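Local coordinates for transcription initiation factor IIB (Methanocaldococcus vulcanius, PDB 5O9I), which is a mini-intein of the HINT fold that interrupts a transcription factor and probably excises itself by protein splicing, joining the flanking exteins, at residues E27-D30 with E31-N35. Residues are numbered along the deposited sequence; the frame is centred on the assembly and turned at random.
Sequences ELID and EIIKN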
ATOM      1  N   GLU A  27      10.340  -8.796   0.114  1.00 97.68           N
ATOM      2  CA  GLU A  27      11.002  -9.840  -0.658  1.00 98.96           C
ATOM      3  C   GLU A  27      10.880  -9.487  -2.121  1.00 94.35           C
ATOM      4  O   GLU A  27      11.839  -9.504  -2.854  1.00 95.25           O
ATOM      5  CB  GLU A  27      10.397 -11.217  -0.383  1.00 99.46           C
ATOM      6  CG  GLU A  27      10.673 -12.295  -1.447  1.00103.02           C
ATOM      7  CD  GLU A  27       9.671 -13.483  -1.379  1.00102.95           C
ATOM      8  OE1 GLU A  27      10.122 -14.610  -1.029  1.00104.97           O
ATOM      9  OE2 GLU A  27       8.442 -13.287  -1.659  1.00 97.82           O
ATOM     10  N   LEU A  28       9.696  -9.134  -2.559  1.00 91.55           N
ATOM     11  CA  LEU A  28       9.581  -8.751  -3.961  1.00 91.08           C
ATOM     12  C   LEU A  28      10.619  -7.683  -4.351  1.00 95.32           C
ATOM     13  O   LEU A  28      11.288  -7.808  -5.373  1.00 93.80           O
ATOM     14  CB  LEU A  28       8.215  -8.253  -4.281  1.00 85.23           C
ATOM     15  CG  LEU A  28       8.036  -7.817  -5.740  1.00 84.14           C
ATOM     16  CD1 LEU A  28       8.161  -8.935  -6.776  1.00 84.24           C
ATOM     17  CD2 LEU A  28       6.716  -7.105  -5.932  1.00 79.11           C
ATOM     18  N   ILE A  29      10.770  -6.666  -3.500  1.00 95.73           N
ATOM     19  CA  ILE A  29      11.511  -5.467  -3.843  1.00 95.54           C
ATOM     20  C   ILE A  29      12.993  -5.618  -3.667  1.00100.28           C
ATOM     21  O   ILE A  29      13.745  -5.177  -4.531  1.00105.37           O
ATOM     22  CB  ILE A  29      10.985  -4.242  -3.078  1.00 93.44           C
ATOM     23  CG1 ILE A  29       9.706  -3.755  -3.768  1.00 87.73           C
ATOM     24  CG2 ILE A  29      12.041  -3.137  -3.043  1.00 96.00           C
ATOM     25  CD1 ILE A  29       8.954  -2.697  -3.010  1.00 85.51           C
ATOM     26  N   ASP A  30      13.412  -6.187  -2.537  1.00101.91           N
ATOM     27  CA  ASP A  30      14.811  -6.630  -2.337  1.00102.49           C
ATOM     28  C   ASP A  30      15.266  -7.382  -3.579  1.00106.37           C
ATOM     29  O   ASP A  30      16.149  -6.943  -4.286  1.00114.50           O
ATOM     30  CB  ASP A  30      14.945  -7.486  -1.093  1.00100.02           C
ATOM     31  CG  ASP A  30      14.737  -6.680   0.185  1.00 99.21           C
ATOM     32  OD1 ASP A  30      14.401  -5.503   0.050  1.00 98.48           O
ATOM     33  OD2 ASP A  30      14.900  -7.169   1.329  1.00100.70           O
ATOM     34  N   GLU A  31      14.572  -8.450  -3.903  1.00107.83           N
ATOM     35  CA  GLU A  31      14.869  -9.257  -5.093  1.00111.01           C
ATOM     36  C   GLU A  31      15.006  -8.419  -6.369  1.00107.95           C
ATOM     37  O   GLU A  31      16.004  -8.462  -7.021  1.00114.26           O
ATOM     38  CB  GLU A  31      13.793 -10.340  -5.290  1.00112.30           C
ATOM     39  CG  GLU A  31      14.234 -11.487  -6.189  1.00116.86           C
ATOM     40  CD  GLU A  31      13.287 -11.831  -7.346  1.00119.09           C
ATOM     41  OE1 GLU A  31      12.061 -11.458  -7.346  1.00120.19           O
ATOM     42  OE2 GLU A  31      13.808 -12.484  -8.281  1.00121.52           O
ATOM     43  N   ILE A  32      14.026  -7.631  -6.693  1.00103.89           N
ATOM     44  CA  ILE A  32      14.051  -6.768  -7.891  1.00103.67           C
ATOM     45  C   ILE A  32      15.246  -5.849  -7.953  1.00108.10           C
ATOM     46  O   ILE A  32      15.896  -5.757  -9.003  1.00110.42           O
ATOM     47  CB  ILE A  32      12.809  -5.875  -7.932  1.00 98.52           C
ATOM     48  CG1 ILE A  32      11.591  -6.721  -8.298  1.00 95.51           C
ATOM     49  CG2 ILE A  32      12.950  -4.758  -8.948  1.00 98.56           C
ATOM     50  CD1 ILE A  32      10.311  -6.067  -7.878  1.00 92.75           C
ATOM     51  N   ILE A  33      15.488  -5.133  -6.847  1.00108.10           N
ATOM     52  CA  ILE A  33      16.664  -4.270  -6.672  1.00109.12           C
ATOM     53  C   ILE A  33      17.928  -5.104  -6.837  1.00116.52           C
ATOM     54  O   ILE A  33      18.826  -4.733  -7.615  1.00119.04           O
ATOM     55  CB  ILE A  33      16.683  -3.581  -5.267  1.00106.50           C
ATOM     56  CG1 ILE A  33      15.660  -2.436  -5.214  1.00100.50           C
ATOM     57  CG2 ILE A  33      18.091  -3.090  -4.828  1.00109.57           C
ATOM     58  CD1 ILE A  33      15.466  -1.782  -3.861  1.00 98.84           C
ATOM     59  N   LYS A  34      17.977  -6.222  -6.092  1.00119.16           N
ATOM     60  CA  LYS A  34      19.099  -7.126  -6.101  1.00124.70           C
ATOM     61  C   LYS A  34      19.484  -7.541  -7.527  1.00130.37           C
ATOM     62  O   LYS A  34      20.687  -7.595  -7.821  1.00138.06           O
ATOM     63  CB  LYS A  34      18.847  -8.382  -5.227  1.00123.54           C
ATOM     64  CG  LYS A  34      20.107  -9.032  -4.641  1.00128.39           C
ATOM     65  CD  LYS A  34      20.216 -10.555  -4.787  1.00129.24           C
ATOM     66  CE  LYS A  34      21.456 -11.077  -4.058  1.00135.35           C
ATOM     67  NZ  LYS A  34      22.179 -12.187  -4.754  1.00139.54           N
ATOM     68  N   ASN A  35      18.507  -7.806  -8.410  1.00128.57           N
ATOM     69  CA  ASN A  35      18.845  -8.270  -9.768  1.00134.41           C
ATOM     70  C   ASN A  35      18.514  -7.314 -10.886  1.00135.17           C
ATOM     71  O   ASN A  35      18.354  -7.736 -12.042  1.00135.83           O
ATOM     72  CB  ASN A  35      18.286  -9.676 -10.077  1.00135.42           C
ATOM     73  CG  ASN A  35      16.873  -9.869  -9.660  1.00133.06           C
ATOM     74  OD1 ASN A  35      16.055  -8.943  -9.643  1.00135.92           O
ATOM     75  ND2 ASN A  35      16.556 -11.116  -9.328  1.00135.06           N
TER
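E31 and D30 each pair with a residue four positions along the amphipathic alpha-helix 25-34, which packs against the beta-strands of the HINT fold. N of E31 donates to O of E27 at 3.1 Å, and CB of E31, on the exposed side, packs 3.2 Å from that same oxygen and also near O of L28. D30 takes part through its backbone carbonyl, which accepts from N of K34, while its carboxylate turns to the sheet: OD1 forms a salt bridge with NH1 of R74 and is hydrogen-bonded to OH of Y173, tying the helix to strands 71-76 and 171-176. CD1 of I32 reaches back along the helix and closes on CG of L28 at 3.6 Å, while CG1 and CD1 of I32 also pass beside the L28 carbonyl oxygen. The torsions of I32 help: CG1 sits anti to the carbonyl carbon (chi1 -73°), and an extended chi2 (159°) carries CD1 out to L28. With an alanine at I32, L28 would probably lose the aliphatic cover over its CG, and a gap is likely to open beside V72 of strand 71-76. I29 and I33 form a second apolar pair, CG2 of I29 lying 3.8 Å from CD1 of I33. Four successive i to i+4 backbone bonds join 27-30 to 31-35; in the K34-D30 bond, N of K34 meets O of D30 at 2.7 Å, nearly in line with the carbonyl bond.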